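Local coordinates for protein endo-1,3-beta-glucanase (Streptomyces sioyaensis, PDB 3DGT) that hydrolyses internal linkages of 1,3-beta-glucan through a family 16 catalytic domain, described here, which also carries a bound magnesium ion, at residues L100-R105 and F123-A128; V238-A243 and M266-V271. One frame throughout, in Å; residues are numbered along the deposited sequence.

Contact 1 (100-105 with 123-128) closes along the chain before contact 2 (238-243 with 266-271) opens, and their centres lie about 10 Å apart in the middle of the family 16 beta-sandwich. The segments pair across the two contacts: strand 99-107 lies next to strand 266-276 in one layer, and strand 119-127 next to strand 236-244 in the other. Both contacts thus belong to one continuous interior. E103 OE2 and Y270 OH, 2.6 Å apart, probably hydrogen-bond within the first layer, as do W124 NE1 and N241 OD1 within the second. On the inner face of the second layer, F123 CE1 packs on V238 CG1, linking the two contacts. Segment 266-271 sends side chains into this shared interior and, through D269, supplies a magnesium ligand on its outer side.

Contact 1: residues L100-R105 and F123-A128; sequences LRVEAR and FWMLGA
Strands 100-105 and 123-127 run roughly antiparallel, their short axes 151° apart and 8.6 Å at closest approach, with A104 facing F123 and V102 facing M125. No hydrogen bond joins them: they belong to opposing layers of the beta-sandwich (jelly-roll) fold of glycoside hydrolase family 16, and side chains fill the space between. The ring of F123 does most of the work. CG stands anti to the backbone N (chi1 160°), which carries the ring across to strand 100-105 and brings one face up against A104. The methyl CB of A104 sits over that face, 3.5 Å from the ring centroid and only 14° off the normal, a CH-pi contact. V102 reaches the same ring obliquely, its CG1 lying 4.0 Å from F123 CZ. The other methyl of V102, CG2, meets the thioether of M125, with SD at 3.8 Å. A bend at the last torsion of M125 brings its terminal CE to the same V102 CG2, at 3.8 Å as well. M195 of strand 191-198 touches both V102 and M125. With an alanine in place of F123, the methyl of A104 would probably lose its aromatic cover and a gap would open beside V102 CG1. The ring also reaches the opposite backbone: F123 CZ lies 3.6 Å from E103 C, and F123 CE2 approaches A104 N, whose residue is backbone-bonded to Y193, to 3.4 Å.

Contact 2: residues V238-A243 and M266-V271; sequences VILNVA and MVVDYV. With MG (magnesium ion), chain B.
L240 turns CG anti to its carbonyl carbon (chi1 -70°), while V271 has CG1 anti to the backbone N (chi1 171°), which leaves its CG2 anti to the carbonyl carbon and facing L240. The two side chains pass each other pointing opposite ways, with L240 CD1 3.7 Å from V271 CG2. The same L240 CD1 lies 4.3 Å from CG1 of V268, and this one methyl thus rests against both valines of the facing strand. Its other methyl, CD2, turns to M266 CE. That methionine is bent at its last torsion, and the hook brings M266 CE to 3.5 Å from the backbone oxygen N241 O. Nearer its root, M266 CB lies alongside V242 CG2 at 3.7 Å, again with the side chains running past each other. At the far end, V238 and V271 meet tip to tip, CG1 to CG1 at 4.1 Å. The strands run antiparallel, 163° apart and 8.9 Å at closest approach, and no hydrogen bond crosses between them. F123 of strand 119-127 touches L240 at one side of this apolar filling, and I70 of strand 68-74 packs on V242.

V268 and V271 both face inward although they are three residues apart. The helix-like backbone conformation of D269 interrupts the usual alternation there. D269 grips the magnesium ion twice, through its backbone O at 2.1 Å and its carboxylate OD1; a water and the backbone oxygens of D16 and G66 are also ligands. OD2 instead makes a salt bridge with R105. Apolar packing between facing layers is that of the family 16 beta-sandwich; in this enzyme the strand also holds a magnesium ion on its outer side.

Contact 1: residues L100-R105 and F123-A128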
ATOM      1  N   LEU A 100       8.513   9.260 -11.812  1.00 12.22           N
ATOM      2  CA  LEU A 100       8.529   9.130 -10.358  1.00 12.38           C
ATOM      3  C   LEU A 100       8.628   7.666 -10.006  1.00 12.22           C
ATOM      4  O   LEU A 100       8.078   6.831 -10.709  1.00 12.21           O
ATOM      5  CB  LEU A 100       7.249   9.715  -9.751  1.00 13.07           C
ATOM      6  CG  LEU A 100       7.295  10.096  -8.268  1.00 13.13           C
ATOM      7  CD1 LEU A 100       8.019  11.432  -8.074  1.00 15.03           C
ATOM      8  CD2 LEU A 100       5.881  10.148  -7.688  1.00 13.76           C
ATOM      9  N   ARG A 101       9.349   7.347  -8.934  1.00 12.11           N
ATOM     10  CA  ARG A 101       9.309   5.996  -8.358  1.00 11.71           C
ATOM     11  C   ARG A 101       8.900   6.076  -6.906  1.00 11.52           C
ATOM     12  O   ARG A 101       9.472   6.848  -6.137  1.00 11.92           O
ATOM     13  CB  ARG A 101      10.660   5.271  -8.486  1.00 11.72           C
ATOM     14  CG  ARG A 101      10.910   4.712  -9.872  1.00 12.22           C
ATOM     15  CD  ARG A 101      12.298   4.139 -10.003  1.00 13.31           C
ATOM     16  NE  ARG A 101      12.531   3.634 -11.358  1.00 14.24           N
ATOM     17  CZ  ARG A 101      13.644   3.017 -11.755  1.00 15.35           C
ATOM     18  NH1 ARG A 101      14.656   2.820 -10.911  1.00 17.37           N
ATOM     19  NH2 ARG A 101      13.747   2.610 -13.016  1.00 16.69           N
ATOM     20  N   VAL A 102       7.908   5.268  -6.537  1.00 10.69           N
ATOM     21  CA  VAL A 102       7.467   5.154  -5.148  1.00 10.90           C
ATOM     22  C   VAL A 102       7.748   3.722  -4.729  1.00 10.85           C
ATOM     23  O   VAL A 102       7.308   2.790  -5.393  1.00 11.56           O
ATOM     24  CB  VAL A 102       5.964   5.513  -5.003  1.00 10.85           C
ATOM     25  CG1 VAL A 102       5.510   5.381  -3.544  1.00 11.07           C
ATOM     26  CG2 VAL A 102       5.718   6.935  -5.527  1.00 11.14           C
ATOM     27  N   GLU A 103       8.500   3.562  -3.640  1.00 11.26           N
ATOM     28  CA  GLU A 103       9.067   2.259  -3.298  1.00 11.56           C
ATOM     29  C   GLU A 103       9.049   2.010  -1.811  1.00 11.12           C
ATOM     30  O   GLU A 103       9.294   2.912  -1.020  1.00 11.10           O
ATOM     31  CB  GLU A 103      10.511   2.208  -3.789  1.00 11.78           C
ATOM     32  CG  GLU A 103      11.242   0.911  -3.537  1.00 13.38           C
ATOM     33  CD  GLU A 103      12.547   0.856  -4.304  1.00 12.57           C
ATOM     34  OE1 GLU A 103      12.489   0.669  -5.540  1.00 13.45           O
ATOM     35  OE2 GLU A 103      13.625   1.024  -3.682  1.00 13.66           O
ATOM     36  N   ALA A 104       8.771   0.767  -1.440  1.00 10.94           N
ATOM     37  CA  ALA A 104       8.952   0.333  -0.059  1.00 11.12           C
ATOM     38  C   ALA A 104       9.673  -0.992  -0.039  1.00 11.10           C
ATOM     39  O   ALA A 104       9.454  -1.839  -0.902  1.00 12.19           O
ATOM     40  CB  ALA A 104       7.626   0.215   0.672  1.00 12.23           C
ATOM     41  N   ARG A 105      10.543  -1.169   0.943  1.00 10.83           N
ATOM     42  CA  ARG A 105      11.182  -2.452   1.166  1.00 10.91           C
ATOM     43  C   ARG A 105      10.572  -2.996   2.437  1.00 10.78           C
ATOM     44  O   ARG A 105      10.606  -2.335   3.484  1.00 10.68           O
ATOM     45  CB  ARG A 105      12.696  -2.298   1.279  1.00 10.41           C
ATOM     46  CG  ARG A 105      13.440  -3.592   1.574  1.00 11.52           C
ATOM     47  CD  ARG A 105      14.941  -3.388   1.448  1.00 11.07           C
ATOM     48  NE  ARG A 105      15.684  -4.641   1.599  1.00 11.16           N
ATOM     49  CZ  ARG A 105      16.381  -4.989   2.678  1.00 10.20           C
ATOM     50  NH1 ARG A 105      16.464  -4.184   3.735  1.00 11.54           N
ATOM     51  NH2 ARG A 105      17.007  -6.160   2.693  1.00 12.35           N
ATOM     52  N   PHE A 123       0.583  -1.676   0.744  1.00 10.84           N
ATOM     53  CA  PHE A 123       1.407  -0.483   0.551  1.00 10.80           C
ATOM     54  C   PHE A 123       0.888   0.122  -0.731  1.00 10.84           C
ATOM     55  O   PHE A 123       0.960  -0.484  -1.792  1.00 10.49           O
ATOM     56  CB  PHE A 123       2.879  -0.896   0.414  1.00 11.36           C
ATOM     57  CG  PHE A 123       3.768   0.128  -0.255  1.00 10.83           C
ATOM     58  CD1 PHE A 123       3.834   1.441   0.203  1.00 11.43           C
ATOM     59  CD2 PHE A 123       4.589  -0.250  -1.310  1.00 10.94           C
ATOM     60  CE1 PHE A 123       4.675   2.372  -0.407  1.00 12.44           C
ATOM     61  CE2 PHE A 123       5.441   0.670  -1.917  1.00 10.83           C
ATOM     62  CZ  PHE A 123       5.480   1.979  -1.469  1.00 11.62           C
ATOM     63  N   TRP A 124       0.320   1.312  -0.632  1.00 10.82           N
ATOM     64  CA  TRP A 124      -0.471   1.825  -1.739  1.00 11.26           C
ATOM     65  C   TRP A 124      -0.548   3.347  -1.768  1.00 11.39           C
ATOM     66  O   TRP A 124      -0.021   4.036  -0.882  1.00 11.20           O
ATOM     67  CB  TRP A 124      -1.860   1.155  -1.746  1.00 11.37           C
ATOM     68  CG  TRP A 124      -2.661   1.285  -0.467  1.00 10.95           C
ATOM     69  CD1 TRP A 124      -2.366   0.743   0.753  1.00 10.96           C
ATOM     70  CD2 TRP A 124      -3.902   1.976  -0.308  1.00 10.24           C
ATOM     71  NE1 TRP A 124      -3.336   1.079   1.673  1.00 11.66           N
ATOM     72  CE2 TRP A 124      -4.303   1.819   1.041  1.00 10.82           C
ATOM     73  CE3 TRP A 124      -4.717   2.715  -1.180  1.00 11.27           C
ATOM     74  CZ2 TRP A 124      -5.488   2.389   1.545  1.00 12.09           C
ATOM     75  CZ3 TRP A 124      -5.897   3.267  -0.684  1.00 11.65           C
ATOM     76  CH2 TRP A 124      -6.267   3.107   0.667  1.00 12.04           C
ATOM     77  N   MET A 125      -1.174   3.860  -2.819  1.00 11.12           N
ATOM     78  CA  MET A 125      -1.281   5.301  -3.037  1.00 11.81           C
ATOM     79  C   MET A 125      -2.705   5.649  -3.396  1.00 11.57           C
ATOM     80  O   MET A 125      -3.366   4.895  -4.114  1.00 12.18           O
ATOM     81  CB  MET A 125      -0.377   5.743  -4.183  1.00 11.41           C
ATOM     82  CG  MET A 125       1.111   5.543  -3.931  1.00 12.26           C
ATOM     83  SD  MET A 125       2.107   5.742  -5.435  1.00 13.53           S
ATOM     84  CE  MET A 125       1.953   7.494  -5.814  1.00 14.55           C
ATOM     85  N   LEU A 126      -3.157   6.807  -2.924  1.00 12.06           N
ATOM     86  CA  LEU A 126      -4.489   7.303  -3.229  1.00 12.60           C
ATOM     87  C   LEU A 126      -4.399   8.755  -3.699  1.00 12.34           C
ATOM     88  O   LEU A 126      -3.591   9.529  -3.184  1.00 12.04           O
ATOM     89  CB  LEU A 126      -5.362   7.160  -1.977  1.00 13.38           C
ATOM     90  CG  LEU A 126      -6.882   7.139  -2.034  1.00 14.44           C
ATOM     91  CD1 LEU A 126      -7.425   6.277  -3.178  1.00 14.24           C
ATOM     92  CD2 LEU A 126      -7.386   6.641  -0.689  1.00 13.89           C
ATOM     93  N   GLY A 127      -5.184   9.109  -4.713  1.00 11.58           N
ATOM     94  CA  GLY A 127      -5.139  10.470  -5.251  1.00 12.15           C
ATOM     95  C   GLY A 127      -5.449  11.516  -4.199  1.00 12.16           C
ATOM     96  O   GLY A 127      -6.364  11.343  -3.393  1.00 12.52           O
ATOM     97  N   ALA A 128      -4.697  12.615  -4.230  1.00 12.25           N
ATOM     98  CA  ALA A 128      -4.832  13.678  -3.228  1.00 12.35           C
ATOM     99  C   ALA A 128      -6.276  14.170  -2.992  1.00 12.38           C
ATOM    100  O   ALA A 128      -6.644  14.408  -1.835  1.00 13.14           O
ATOM    101  CB  ALA A 128      -3.905  14.846  -3.565  1.00 12.11           C
TER

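Contact 2: residues V238-A243 and M266-V271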
ATOM      1  N   VAL A 238       0.674   8.304   0.274  1.00 11.60           N
ATOM      2  CA  VAL A 238       1.083   6.905   0.427  1.00 12.09           C
ATOM      3  C   VAL A 238       0.478   6.356   1.711  1.00 11.85           C
ATOM      4  O   VAL A 238       0.407   7.063   2.719  1.00 12.50           O
ATOM      5  CB  VAL A 238       2.633   6.787   0.470  1.00 12.21           C
ATOM      6  CG1 VAL A 238       3.075   5.363   0.835  1.00 14.21           C
ATOM      7  CG2 VAL A 238       3.241   7.231  -0.862  1.00 14.14           C
ATOM      8  N   ILE A 239       0.040   5.100   1.664  1.00 10.93           N
ATOM      9  CA  ILE A 239      -0.577   4.429   2.813  1.00 10.58           C
ATOM     10  C   ILE A 239       0.129   3.097   3.086  1.00 10.61           C
ATOM     11  O   ILE A 239       0.469   2.367   2.150  1.00 10.57           O
ATOM     12  CB  ILE A 239      -2.102   4.175   2.588  1.00 10.48           C
ATOM     13  CG1 ILE A 239      -2.846   5.457   2.187  1.00 11.59           C
ATOM     14  CG2 ILE A 239      -2.747   3.553   3.826  1.00 11.95           C
ATOM     15  CD1 ILE A 239      -3.003   5.634   0.677  1.00 12.76           C
ATOM     16  N   LEU A 240       0.366   2.799   4.366  1.00 10.80           N
ATOM     17  CA  LEU A 240       0.820   1.475   4.826  1.00 10.70           C
ATOM     18  C   LEU A 240      -0.191   0.958   5.843  1.00 10.99           C
ATOM     19  O   LEU A 240      -0.580   1.684   6.751  1.00 11.03           O
ATOM     20  CB  LEU A 240       2.188   1.579   5.507  1.00 11.10           C
ATOM     21  CG  LEU A 240       3.386   1.891   4.609  1.00 12.12           C
ATOM     22  CD1 LEU A 240       4.548   2.339   5.476  1.00 12.77           C
ATOM     23  CD2 LEU A 240       3.780   0.684   3.791  1.00 14.39           C
ATOM     24  N   ASN A 241      -0.617  -0.293   5.697  1.00 11.14           N
ATOM     25  CA  ASN A 241      -1.539  -0.885   6.657  1.00 11.15           C
ATOM     26  C   ASN A 241      -1.484  -2.392   6.679  1.00 10.98           C
ATOM     27  O   ASN A 241      -0.964  -3.017   5.762  1.00 11.00           O
ATOM     28  CB  ASN A 241      -2.983  -0.440   6.368  1.00 12.02           C
ATOM     29  CG  ASN A 241      -3.491  -0.942   5.028  1.00 12.58           C
ATOM     30  OD1 ASN A 241      -3.168  -0.387   3.980  1.00 12.58           O
ATOM     31  ND2 ASN A 241      -4.285  -2.001   5.059  1.00 12.67           N
ATOM     32  N   VAL A 242      -2.036  -2.971   7.740  1.00 10.79           N
ATOM     33  CA  VAL A 242      -2.414  -4.378   7.696  1.00 10.81           C
ATOM     34  C   VAL A 242      -3.885  -4.480   8.091  1.00 10.84           C
ATOM     35  O   VAL A 242      -4.254  -4.338   9.254  1.00 10.94           O
ATOM     36  CB  VAL A 242      -1.519  -5.291   8.578  1.00 10.91           C
ATOM     37  CG1 VAL A 242      -1.926  -6.747   8.367  1.00 12.01           C
ATOM     38  CG2 VAL A 242      -0.021  -5.099   8.253  1.00 11.16           C
ATOM     39  N   ALA A 243      -4.732  -4.697   7.094  1.00 10.36           N
ATOM     40  CA  ALA A 243      -6.145  -4.947   7.348  1.00 10.99           C
ATOM     41  C   ALA A 243      -6.316  -6.377   7.850  1.00 10.84           C
ATOM     42  O   ALA A 243      -5.470  -7.234   7.599  1.00 10.87           O
ATOM     43  CB  ALA A 243      -6.969  -4.704   6.078  1.00 11.03           C
ATOM     44  N   MET A 266       3.844  -6.621   9.646  1.00 11.21           N
ATOM     45  CA  MET A 266       4.501  -6.206   8.415  1.00 10.95           C
ATOM     46  C   MET A 266       5.697  -5.367   8.859  1.00 10.91           C
ATOM     47  O   MET A 266       5.562  -4.480   9.709  1.00 11.27           O
ATOM     48  CB  MET A 266       3.574  -5.378   7.538  1.00 11.02           C
ATOM     49  CG  MET A 266       4.267  -4.889   6.261  1.00 10.95           C
ATOM     50  SD  MET A 266       3.130  -4.215   5.033  1.00 11.46           S
ATOM     51  CE  MET A 266       2.529  -2.751   5.875  1.00 12.25           C
ATOM     52  N   VAL A 267       6.868  -5.692   8.315  1.00 11.17           N
ATOM     53  CA  VAL A 267       8.126  -5.074   8.712  1.00 11.21           C
ATOM     54  C   VAL A 267       8.618  -4.217   7.547  1.00 11.12           C
ATOM     55  O   VAL A 267       8.986  -4.756   6.506  1.00 11.51           O
ATOM     56  CB  VAL A 267       9.184  -6.144   9.063  1.00 10.98           C
ATOM     57  CG1 VAL A 267      10.451  -5.480   9.575  1.00 11.49           C
ATOM     58  CG2 VAL A 267       8.652  -7.115  10.118  1.00 12.26           C
ATOM     59  N   VAL A 268       8.619  -2.893   7.720  1.00 11.06           N
ATOM     60  CA  VAL A 268       8.918  -1.974   6.618  1.00 11.23           C
ATOM     61  C   VAL A 268      10.227  -1.239   6.867  1.00 11.11           C
ATOM     62  O   VAL A 268      10.319  -0.416   7.773  1.00 10.81           O
ATOM     63  CB  VAL A 268       7.776  -0.941   6.420  1.00 10.89           C
ATOM     64  CG1 VAL A 268       8.014  -0.100   5.157  1.00 11.71           C
ATOM     65  CG2 VAL A 268       6.408  -1.652   6.371  1.00 11.57           C
ATOM     66  N   ASP A 269      11.245  -1.526   6.056  1.00 11.03           N
ATOM     67  CA  ASP A 269      12.534  -0.846   6.178  1.00 10.73           C
ATOM     68  C   ASP A 269      12.453   0.626   5.789  1.00 10.62           C
ATOM     69  O   ASP A 269      12.985   1.496   6.485  1.00 10.31           O
ATOM     70  CB  ASP A 269      13.577  -1.578   5.332  1.00 11.14           C
ATOM     71  CG  ASP A 269      14.984  -1.021   5.482  1.00 11.11           C
ATOM     72  OD1 ASP A 269      15.259  -0.196   6.387  1.00 11.73           O
ATOM     73  OD2 ASP A 269      15.837  -1.437   4.669  1.00 11.24           O
ATOM     74  N   TYR A 270      11.774   0.917   4.692  1.00 10.62           N
ATOM     75  CA  TYR A 270      11.648   2.297   4.250  1.00 10.57           C
ATOM     76  C   TYR A 270      10.507   2.471   3.267  1.00 11.12           C
ATOM     77  O   TYR A 270      10.033   1.504   2.671  1.00 10.83           O
ATOM     78  CB  TYR A 270      12.966   2.794   3.611  1.00 11.31           C
ATOM     79  CG  TYR A 270      13.343   2.115   2.314  1.00 11.22           C
ATOM     80  CD1 TYR A 270      12.804   2.543   1.095  1.00 10.25           C
ATOM     81  CD2 TYR A 270      14.244   1.049   2.302  1.00 10.77           C
ATOM     82  CE1 TYR A 270      13.162   1.926  -0.105  1.00 10.17           C
ATOM     83  CE2 TYR A 270      14.606   0.432   1.099  1.00 10.44           C
ATOM     84  CZ  TYR A 270      14.050   0.870  -0.087  1.00 11.07           C
ATOM     85  OH  TYR A 270      14.403   0.260  -1.275  1.00 11.88           O
ATOM     86  N   VAL A 271      10.089   3.724   3.128  1.00 11.11           N
ATOM     87  CA  VAL A 271       9.290   4.196   2.006  1.00 11.31           C
ATOM     88  C   VAL A 271      10.082   5.330   1.372  1.00 11.47           C
ATOM     89  O   VAL A 271      10.569   6.213   2.077  1.00 11.37           O
ATOM     90  CB  VAL A 271       7.892   4.688   2.441  1.00 12.04           C
ATOM     91  CG1 VAL A 271       7.169   5.387   1.278  1.00 12.51           C
ATOM     92  CG2 VAL A 271       7.052   3.523   2.968  1.00 12.08           C
TER
HETATM   93 MG    MG B 800      14.846   1.515   7.439  1.00 11.16          MG
HETATM   94  O   HOH W   1      16.734   1.711   8.252  1.00 11.36           O